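Local coordinates for flagellar brake protein YcgR (PDB 5KEC), which binds the second messenger c-di-GMP and probably activates transcription of type 3 fimbriae genes in Klebsiella pneumoniae, at residues B[128-133]-B[156-161]; B[152-157]-B[201-206]; B[162-167]-B[181-186]. One frame throughout, in Å; residues are numbered along the deposited sequence.

Contact 1. Residues B[128-133]-B[156-161]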
loop_
_atom_site.group_PDB
_atom_site.type_symbol
_atom_site.label_atom_id
_atom_site.label_comp_id
_atom_site.label_asym_id
_atom_site.label_seq_id
_atom_site.Cartn_x
_atom_site.Cartn_y
_atom_site.Cartn_z
ATOM N N ARG B 128 10.155 14.007 17.092
ATOM C CA ARG B 128 10.382 13.608 18.472
ATOM C C ARG B 128 9.459 12.458 18.813
ATOM O O ARG B 128 8.301 12.437 18.392
ATOM C CB ARG B 128 10.135 14.784 19.422
ATOM C CG ARG B 128 11.115 15.928 19.224
ATOM C CD ARG B 128 10.897 17.051 20.226
ATOM N NE ARG B 128 11.952 18.057 20.134
ATOM C CZ ARG B 128 11.854 19.178 19.426
ATOM N NH1 ARG B 128 10.742 19.446 18.750
ATOM N NH2 ARG B 128 12.868 20.037 19.402
ATOM N N HIS B 129 9.977 11.489 19.561
ATOM C CA HIS B 129 9.139 10.405 20.049
ATOM C C HIS B 129 8.191 10.945 21.117
ATOM O O HIS B 129 8.238 12.130 21.464
ATOM C CB HIS B 129 9.999 9.260 20.590
ATOM C CG HIS B 129 10.712 8.482 19.520
ATOM N ND1 HIS B 129 10.046 7.859 18.488
ATOM C CD2 HIS B 129 12.028 8.230 19.326
ATOM C CE1 HIS B 129 10.922 7.256 17.700
ATOM N NE2 HIS B 129 12.131 7.465 18.187
ATOM N N LYS B 130 7.322 10.079 21.622
ATOM C CA LYS B 130 6.309 10.471 22.592
ATOM C C LYS B 130 6.919 11.073 23.856
ATOM O O LYS B 130 6.309 11.934 24.493
ATOM C CB LYS B 130 5.430 9.272 22.959
ATOM C CG LYS B 130 4.733 8.615 21.776
ATOM C CD LYS B 130 3.756 7.543 22.247
ATOM C CE LYS B 130 2.821 7.105 21.126
ATOM N NZ LYS B 130 1.705 6.242 21.619
ATOM N N ASN B 131 8.113 10.615 24.222
ATOM C CA ASN B 131 8.775 11.104 25.425
ATOM C C ASN B 131 9.640 12.337 25.168
ATOM O O ASN B 131 10.416 12.750 26.031
ATOM C CB ASN B 131 9.639 10.005 26.036
ATOM C CG ASN B 131 10.766 9.587 25.118
ATOM O OD1 ASN B 131 10.897 10.108 24.008
ATOM N ND2 ASN B 131 11.594 8.650 25.573
ATOM N N GLY B 132 9.525 12.912 23.976
ATOM C CA GLY B 132 10.251 14.129 23.661
ATOM C C GLY B 132 11.643 13.908 23.096
ATOM O O GLY B 132 12.323 14.861 22.712
ATOM N N GLU B 133 12.073 12.652 23.035
ATOM C CA GLU B 133 13.392 12.341 22.493
ATOM C C GLU B 133 13.436 12.571 20.984
ATOM O O GLU B 133 12.530 12.161 20.265
ATOM C CB GLU B 133 13.781 10.900 22.816
ATOM C CG GLU B 133 15.120 10.485 22.244
ATOM C CD GLU B 133 15.605 9.172 22.818
ATOM O OE1 GLU B 133 15.775 9.091 24.052
ATOM O OE2 GLU B 133 15.809 8.219 22.038
ATOM N N LEU B 156 13.777 1.464 19.791
ATOM C CA LEU B 156 12.902 0.376 19.369
ATOM C C LEU B 156 11.510 0.359 19.995
ATOM O O LEU B 156 10.543 -0.056 19.352
ATOM C CB LEU B 156 13.602 -0.973 19.559
ATOM C CG LEU B 156 14.729 -1.223 18.557
ATOM C CD1 LEU B 156 15.459 -2.525 18.871
ATOM C CD2 LEU B 156 14.176 -1.242 17.145
ATOM N N LYS B 157 11.396 0.805 21.240
ATOM C CA LYS B 157 10.112 0.732 21.919
ATOM C C LYS B 157 9.056 1.639 21.279
ATOM O O LYS B 157 7.863 1.468 21.509
ATOM C CB LYS B 157 10.261 1.034 23.407
ATOM C CG LYS B 157 10.644 2.459 23.732
ATOM C CD LYS B 157 10.795 2.621 25.230
ATOM C CE LYS B 157 11.119 4.053 25.610
ATOM N NZ LYS B 157 11.146 4.215 27.094
ATOM N N PHE B 158 9.493 2.595 20.465
ATOM C CA PHE B 158 8.553 3.483 19.781
ATOM C C PHE B 158 8.297 3.044 18.350
ATOM O O PHE B 158 7.602 3.726 17.593
ATOM C CB PHE B 158 9.061 4.918 19.802
ATOM C CG PHE B 158 9.092 5.516 21.171
ATOM C CD1 PHE B 158 10.293 5.750 21.814
ATOM C CD2 PHE B 158 7.913 5.820 21.827
ATOM C CE1 PHE B 158 10.316 6.295 23.086
ATOM C CE2 PHE B 158 7.935 6.360 23.095
ATOM C CZ PHE B 158 9.137 6.598 23.724
ATOM N N LEU B 159 8.863 1.896 17.991
ATOM C CA LEU B 159 8.826 1.417 16.621
ATOM C C LEU B 159 8.193 0.036 16.514
ATOM O O LEU B 159 8.537 -0.744 15.628
ATOM C CB LEU B 159 10.243 1.384 16.050
ATOM C CG LEU B 159 11.003 2.708 16.135
ATOM C CD1 LEU B 159 12.432 2.553 15.642
ATOM C CD2 LEU B 159 10.274 3.783 15.344
ATOM N N SER B 160 7.267 -0.269 17.414
ATOM C CA SER B 160 6.573 -1.549 17.356
ATOM C C SER B 160 5.561 -1.542 16.217
ATOM O O SER B 160 5.185 -0.482 15.722
ATOM C CB SER B 160 5.881 -1.851 18.685
ATOM O OG SER B 160 4.744 -1.027 18.877
ATOM N N HIS B 161 5.114 -2.721 15.806
ATOM C CA HIS B 161 4.176 -2.818 14.697
ATOM C C HIS B 161 2.938 -1.944 14.919
ATOM O O HIS B 161 2.351 -1.936 16.001
ATOM C CB HIS B 161 3.778 -4.272 14.453
ATOM C CG HIS B 161 2.762 -4.442 13.368
ATOM N ND1 HIS B 161 3.095 -4.439 12.030
ATOM C CD2 HIS B 161 1.420 -4.602 13.420
ATOM C CE1 HIS B 161 2.002 -4.600 11.307
ATOM N NE2 HIS B 161 0.970 -4.700 12.126
#
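Phe158 packs against His129 and its neighbours in the tight turn that joins strands 124-128 and 134-142 of the PilZ beta barrel. That hairpin closes through a type I beta turn from His129 to Gly132, and the short 3-10 segment beginning at Leu156 presents the phenylalanine to it. With CG beside the backbone N and anti to the carbonyl carbon (chi1 -67°), the Phe158 side chain runs out from its own segment toward the turn. Its CB lies over one face of the imidazole, 3.4 Å from His129 ND1. CG follows on the same face of that ring, and CD1 comes 3.6 Å from His129 CG. The two ring planes are nearly parallel, 11° apart, yet they are slid so far that they barely overlap; what sits over the phenyl face is the histidine methylene, with His129 CB 3.8 Å from the centroid of the Phe158 ring in a CH-pi contact. Farther out, CE1 meets the amide of Asn131 at the ring edge, ND2 lying 3.7 Å away, and CZ touches CG of the same asparagine. CE2, on the other flank, reaches Lys130 CB at 3.8 Å, while the lysine amine leads away. Lys157 folds its CG over the opposite phenyl face, so the ring is sandwiched between its sequence neighbour and the hairpin. His129 is itself wedged in place: its ring meets that of Tyr135 at an incline and also touches Asn155, and its CE1 rests against CD2 of Leu159. Asn131 is fixed by an Asx turn, in which Glu133 N donates to Asn131 OD1 over 3.0 Å, approaching from above the carbonyl plane at 45° to it.

Contact 2. Residues B[152-157]-B[201-206]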
loop_
_atom_site.group_PDB
_atom_site.type_symbol
_atom_site.label_atom_id
_atom_site.label_comp_id
_atom_site.label_asym_id
_atom_site.label_seq_id
_atom_site.Cartn_x
_atom_site.Cartn_y
_atom_site.Cartn_z
ATOM N N LYS B 152 21.114 3.707 12.621
ATOM C CA LYS B 152 21.923 2.735 13.344
ATOM C C LYS B 152 21.564 2.729 14.825
ATOM O O LYS B 152 21.961 1.826 15.567
ATOM C CB LYS B 152 23.414 3.010 13.130
ATOM C CG LYS B 152 23.818 2.968 11.659
ATOM C CD LYS B 152 25.248 3.444 11.432
ATOM C CE LYS B 152 26.253 2.464 11.997
ATOM N NZ LYS B 152 26.042 1.095 11.454
ATOM N N THR B 153 20.796 3.729 15.248
ATOM C CA THR B 153 20.434 3.873 16.656
ATOM C C THR B 153 18.936 4.096 16.851
ATOM O O THR B 153 18.511 5.164 17.287
ATOM C CB THR B 153 21.192 5.040 17.313
ATOM O OG1 THR B 153 21.018 6.227 16.528
ATOM C CG2 THR B 153 22.676 4.726 17.415
ATOM N N PRO B 154 18.127 3.082 16.526
ATOM C CA PRO B 154 16.679 3.222 16.697
ATOM C C PRO B 154 16.266 3.196 18.169
ATOM O O PRO B 154 16.938 2.567 18.994
ATOM C CB PRO B 154 16.126 1.988 15.985
ATOM C CG PRO B 154 17.224 0.968 16.104
ATOM C CD PRO B 154 18.504 1.761 15.988
ATOM N N ASN B 155 15.183 3.895 18.486
ATOM C CA ASN B 155 14.536 3.765 19.781
ATOM C C ASN B 155 13.425 2.734 19.615
ATOM O O ASN B 155 12.277 3.078 19.321
ATOM C CB ASN B 155 13.958 5.108 20.227
ATOM C CG ASN B 155 13.713 5.170 21.725
ATOM O OD1 ASN B 155 13.503 4.143 22.376
ATOM N ND2 ASN B 155 13.747 6.377 22.280
ATOM N N LEU B 156 13.777 1.464 19.791
ATOM C CA LEU B 156 12.902 0.376 19.369
ATOM C C LEU B 156 11.510 0.359 19.995
ATOM O O LEU B 156 10.543 -0.056 19.352
ATOM C CB LEU B 156 13.602 -0.973 19.559
ATOM C CG LEU B 156 14.729 -1.223 18.557
ATOM C CD1 LEU B 156 15.459 -2.525 18.871
ATOM C CD2 LEU B 156 14.176 -1.242 17.145
ATOM N N LYS B 157 11.396 0.805 21.240
ATOM C CA LYS B 157 10.112 0.732 21.919
ATOM C C LYS B 157 9.056 1.639 21.279
ATOM O O LYS B 157 7.863 1.468 21.509
ATOM C CB LYS B 157 10.261 1.034 23.407
ATOM C CG LYS B 157 10.644 2.459 23.732
ATOM C CD LYS B 157 10.795 2.621 25.230
ATOM C CE LYS B 157 11.119 4.053 25.610
ATOM N NZ LYS B 157 11.146 4.215 27.094
ATOM N N SER B 201 25.548 -2.805 11.277
ATOM C CA SER B 201 24.125 -3.118 11.261
ATOM C C SER B 201 23.267 -1.857 11.129
ATOM O O SER B 201 23.459 -0.877 11.849
ATOM C CB SER B 201 23.721 -3.909 12.507
ATOM O OG SER B 201 24.410 -5.145 12.566
ATOM N N TYR B 202 22.322 -1.901 10.200
ATOM C CA TYR B 202 21.423 -0.786 9.954
ATOM C C TYR B 202 20.001 -1.244 10.191
ATOM O O TYR B 202 19.618 -2.335 9.768
ATOM C CB TYR B 202 21.579 -0.283 8.520
ATOM C CG TYR B 202 23.001 0.078 8.175
ATOM C CD1 TYR B 202 23.462 1.378 8.323
ATOM C CD2 TYR B 202 23.892 -0.888 7.720
ATOM C CE1 TYR B 202 24.766 1.712 8.019
ATOM C CE2 TYR B 202 25.197 -0.565 7.410
ATOM C CZ TYR B 202 25.630 0.737 7.559
ATOM O OH TYR B 202 26.930 1.064 7.253
ATOM N N TYR B 203 19.217 -0.417 10.870
ATOM C CA TYR B 203 17.820 -0.740 11.092
ATOM C C TYR B 203 16.951 -0.071 10.035
ATOM O O TYR B 203 17.033 1.142 9.824
ATOM C CB TYR B 203 17.384 -0.319 12.497
ATOM C CG TYR B 203 18.082 -1.084 13.590
ATOM C CD1 TYR B 203 17.478 -2.180 14.185
ATOM C CD2 TYR B 203 19.354 -0.724 14.016
ATOM C CE1 TYR B 203 18.117 -2.892 15.183
ATOM C CE2 TYR B 203 19.998 -1.430 15.016
ATOM C CZ TYR B 203 19.374 -2.514 15.591
ATOM O OH TYR B 203 20.008 -3.225 16.585
ATOM N N GLN B 204 16.137 -0.874 9.361
ATOM C CA GLN B 204 15.224 -0.364 8.354
ATOM C C GLN B 204 13.797 -0.439 8.874
ATOM O O GLN B 204 13.286 -1.520 9.163
ATOM C CB GLN B 204 15.355 -1.145 7.047
ATOM C CG GLN B 204 14.346 -0.731 5.984
ATOM C CD GLN B 204 14.563 -1.432 4.662
ATOM O OE1 GLN B 204 15.469 -1.084 3.910
ATOM N NE2 GLN B 204 13.730 -2.429 4.370
ATOM N N ILE B 205 13.167 0.724 9.016
ATOM C CA ILE B 205 11.789 0.793 9.467
ATOM C C ILE B 205 10.900 1.169 8.298
ATOM O O ILE B 205 11.036 2.250 7.725
ATOM C CB ILE B 205 11.613 1.801 10.617
ATOM C CG1 ILE B 205 12.501 1.412 11.801
ATOM C CG2 ILE B 205 10.160 1.864 11.046
ATOM C CD1 ILE B 205 13.789 2.189 11.885
ATOM N N SER B 206 10.008 0.254 7.928
ATOM C CA SER B 206 9.103 0.482 6.816
ATOM C C SER B 206 7.849 1.123 7.353
ATOM O O SER B 206 7.261 0.641 8.322
ATOM C CB SER B 206 8.772 -0.827 6.094
ATOM O OG SER B 206 9.926 -1.338 5.452
HETATM O O HOH W 1 23.538 -0.341 14.538
#
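Pro154 presses its ring onto one face of Tyr203, the two side chains crossing at about a right angle. Pro154 CG stands over the aromatic ring, 3.5 Å from the Tyr203 ring centroid, in a CH-pi contact. Its CD is displaced toward the rim and comes 3.3 Å from Tyr203 CD2, a close fit. Two residues earlier, Lys152 lies alongside Tyr202, pointing the same way. Its chain starts out over Tyr202 CD1 through CG and then bends at chi3 (69°) and again at chi4 (55°), which curls the amine back over the ring face. There NZ sits 4.0 Å from the Tyr202 ring centroid in a cation-pi contact and gives a weak hydrogen bond to Ser201 O, 3.3 Å away. The stronger partner of the ammonium group is Glu200, with which it forms a salt bridge. A water bridges the two backbones, donating to Lys152 O at 2.9 Å and to Ser201 O at 2.7 Å.

The contact fastens the loop leaving strand 146-151 to strand 199-210 in the antiparallel sheet of the PilZ barrel. Strand 199-210 is held from both flanks: Tyr203 and Ile205 form backbone hydrogen bonds with Thr151 and Leu149, while Tyr202 and Gln204 form them with Ile190 and Ile188 of strand 177-193. The side chains of Tyr203 and Ile205 start toward the loop, and the same strand carries Gln204 and Ser206, both seen to bind c-di-GMP. Farther along, Pro154 and Ile205 both rest on Leu159, Tyr203 lies against Val189, and Ser201 OG is hydrogen-bonded to Thr191 OG1.

Contact 3. Residues B[162-167]-B[181-186]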
loop_
_atom_site.group_PDB
_atom_site.type_symbol
_atom_site.label_atom_id
_atom_site.label_comp_id
_atom_site.label_asym_id
_atom_site.label_seq_id
_atom_site.Cartn_x
_atom_site.Cartn_y
_atom_site.Cartn_z
ATOM N N ASN B 162 2.561 -1.205 13.879
ATOM C CA ASN B 162 1.440 -0.270 13.934
ATOM C C ASN B 162 1.652 0.901 14.885
ATOM O O ASN B 162 0.741 1.702 15.100
ATOM C CB ASN B 162 0.127 -0.986 14.259
ATOM C CG ASN B 162 -0.556 -1.527 13.023
ATOM O OD1 ASN B 162 -0.318 -0.972 11.928
ATOM N ND2 ASN B 162 -1.329 -2.500 13.141
ATOM N N ALA B 163 2.845 1.009 15.457
ATOM C CA ALA B 163 3.154 2.180 16.259
ATOM C C ALA B 163 3.022 3.404 15.362
ATOM O O ALA B 163 3.225 3.329 14.146
ATOM C CB ALA B 163 4.551 2.092 16.849
ATOM N N LEU B 164 2.671 4.526 15.966
ATOM C CA LEU B 164 2.461 5.747 15.221
ATOM C C LEU B 164 3.561 6.751 15.527
ATOM O O LEU B 164 3.876 7.010 16.689
ATOM C CB LEU B 164 1.103 6.339 15.588
ATOM C CG LEU B 164 0.497 7.349 14.618
ATOM C CD1 LEU B 164 0.120 6.659 13.319
ATOM C CD2 LEU B 164 -0.715 8.010 15.244
ATOM N N LEU B 165 4.147 7.309 14.477
ATOM C CA LEU B 165 5.062 8.433 14.616
ATOM C C LEU B 165 4.316 9.684 14.183
ATOM O O LEU B 165 4.178 9.957 12.987
ATOM C CB LEU B 165 6.300 8.238 13.743
ATOM C CG LEU B 165 7.173 7.017 14.024
ATOM C CD1 LEU B 165 8.323 6.928 13.019
ATOM C CD2 LEU B 165 7.692 7.050 15.450
ATOM N N LYS B 166 3.815 10.439 15.153
ATOM C CA LYS B 166 3.020 11.615 14.838
ATOM C C LYS B 166 3.887 12.847 14.643
ATOM O O LYS B 166 4.895 13.024 15.322
ATOM C CB LYS B 166 1.979 11.866 15.931
ATOM C CG LYS B 166 2.552 11.964 17.336
ATOM C CD LYS B 166 1.432 12.009 18.370
ATOM C CE LYS B 166 0.461 10.848 18.168
ATOM N NZ LYS B 166 -0.618 10.805 19.196
ATOM N N ASN B 167 3.480 13.711 13.719
ATOM C CA ASN B 167 4.187 14.964 13.509
ATOM C C ASN B 167 5.618 14.720 13.062
ATOM O O ASN B 167 6.514 15.483 13.411
ATOM C CB ASN B 167 4.207 15.806 14.792
ATOM C CG ASN B 167 2.825 16.009 15.389
ATOM O OD1 ASN B 167 1.892 16.416 14.700
ATOM N ND2 ASN B 167 2.689 15.721 16.679
ATOM N N ASP B 181 2.108 11.993 9.480
ATOM C CA ASP B 181 2.076 10.926 10.472
ATOM C C ASP B 181 2.477 9.606 9.824
ATOM O O ASP B 181 2.038 9.284 8.715
ATOM C CB ASP B 181 0.691 10.821 11.100
ATOM C CG ASP B 181 0.264 12.112 11.755
ATOM O OD1 ASP B 181 1.094 12.711 12.471
ATOM O OD2 ASP B 181 -0.887 12.543 11.533
ATOM N N LEU B 182 3.333 8.856 10.504
ATOM C CA LEU B 182 3.796 7.586 9.966
ATOM C C LEU B 182 3.299 6.427 10.816
ATOM O O LEU B 182 3.290 6.501 12.042
ATOM C CB LEU B 182 5.322 7.554 9.891
ATOM C CG LEU B 182 6.003 8.677 9.111
ATOM C CD1 LEU B 182 7.509 8.631 9.339
ATOM C CD2 LEU B 182 5.666 8.593 7.632
ATOM N N VAL B 183 2.895 5.354 10.152
ATOM C CA VAL B 183 2.527 4.126 10.841
ATOM C C VAL B 183 3.616 3.096 10.591
ATOM O O VAL B 183 3.851 2.693 9.454
ATOM C CB VAL B 183 1.183 3.577 10.337
ATOM C CG1 VAL B 183 0.887 2.221 10.968
ATOM C CG2 VAL B 183 0.057 4.573 10.625
ATOM N N VAL B 184 4.298 2.694 11.655
ATOM C CA VAL B 184 5.364 1.712 11.557
ATOM C C VAL B 184 4.778 0.360 11.161
ATOM O O VAL B 184 3.844 -0.123 11.794
ATOM C CB VAL B 184 6.121 1.593 12.894
ATOM C CG1 VAL B 184 7.184 0.494 12.820
ATOM C CG2 VAL B 184 6.746 2.931 13.258
ATOM N N LYS B 185 5.317 -0.237 10.104
ATOM C CA LYS B 185 4.798 -1.508 9.598
ATOM C C LYS B 185 5.753 -2.669 9.825
ATOM O O LYS B 185 5.325 -3.779 10.139
ATOM C CB LYS B 185 4.470 -1.413 8.106
ATOM C CG LYS B 185 3.181 -0.675 7.804
ATOM C CD LYS B 185 2.030 -1.332 8.531
ATOM C CE LYS B 185 0.741 -0.552 8.379
ATOM N NZ LYS B 185 -0.354 -1.189 9.169
ATOM N N ASN B 186 7.046 -2.414 9.658
ATOM C CA ASN B 186 8.033 -3.483 9.711
ATOM C C ASN B 186 9.424 -2.970 10.056
ATOM O O ASN B 186 9.873 -1.963 9.518
ATOM C CB ASN B 186 8.068 -4.223 8.373
ATOM C CG ASN B 186 8.244 -5.716 8.537
ATOM O OD1 ASN B 186 7.283 -6.441 8.799
ATOM N ND2 ASN B 186 9.475 -6.188 8.373
#
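Leu164 places its CG anti to the backbone N (chi1 -161°), which carries CG, and with chi2 of 68° also CD1, across to Val183, and Val183 answers with CG2, the methyl beside its own backbone N. The two methyls, Leu164 CD1 and Val183 CG2, are only 3.4 Å apart, tighter than usual for carbon atoms. These residues are the non-hydrogen-bonded pair of a beta hairpin in which strand 164-171 runs antiparallel to strand 177-193, part of the PilZ barrel sheet. Beside them, Leu165 and Leu182 form the hydrogen-bonded pair: Leu165 N donates to Leu182 O over 2.7 Å, and Leu182 N returns a nearly straight bond to Leu165 O. Their side chains are on the other, buried face, CB beside CB at 4.0 Å; Leu165 CG also touches Val184 CG2 there, and His129 packs against Leu165.

Toward Asn162, Val184 N donates to Ala163 O, while Asn162 N reaches Val184 O at 2.7 Å by a noticeably bent bond. Asn162 then engages the classic beta bulge formed by Lys185 and Asn186 opposite Ser206. Lys185 kinks at chi2 (-57°), which sends its amine back toward segment 162-167, where NZ donates in the carbonyl plane to Asn162 OD1 at 2.8 Å. The same oxygen lies beside Val183 CG1. Asn186, next along the bulge, is a c-di-GMP-binding residue.

At the far end the chain turns a corner at Asn167, and a carboxylate takes over from a main-chain acceptor. Asn167 OD1 is hydrogen-bonded by Arg212, and its backbone N donates to Asp181 OD1, 2.9 Å away and nearly in line with that oxygen's C-O bond.

Overall arrangement
All three contacts belong to the PilZ barrel, and the loop between strands 146-151 and 164-171 threads through them: contact 2 holds its beginning, contact 1 its middle, and contact 3 follows where it becomes strand. Contacts 1 and 3 have centres 9 Å apart and are tied by His161 ND1, 3.0 Å from Lys185 O. Leu159 bridges contacts 1 and 2, its CD1 lying 3.8 Å from Pro154 CB. Contacts 2 and 3 share a sheet, with Ser206 N 2.7 Å from Asn186 O. Ser206, Gln204 and Asn186 bind c-di-GMP, absent here; Leu182 of contact 3 lies about 4 Å, between side chains, from Cys207, another binding residue.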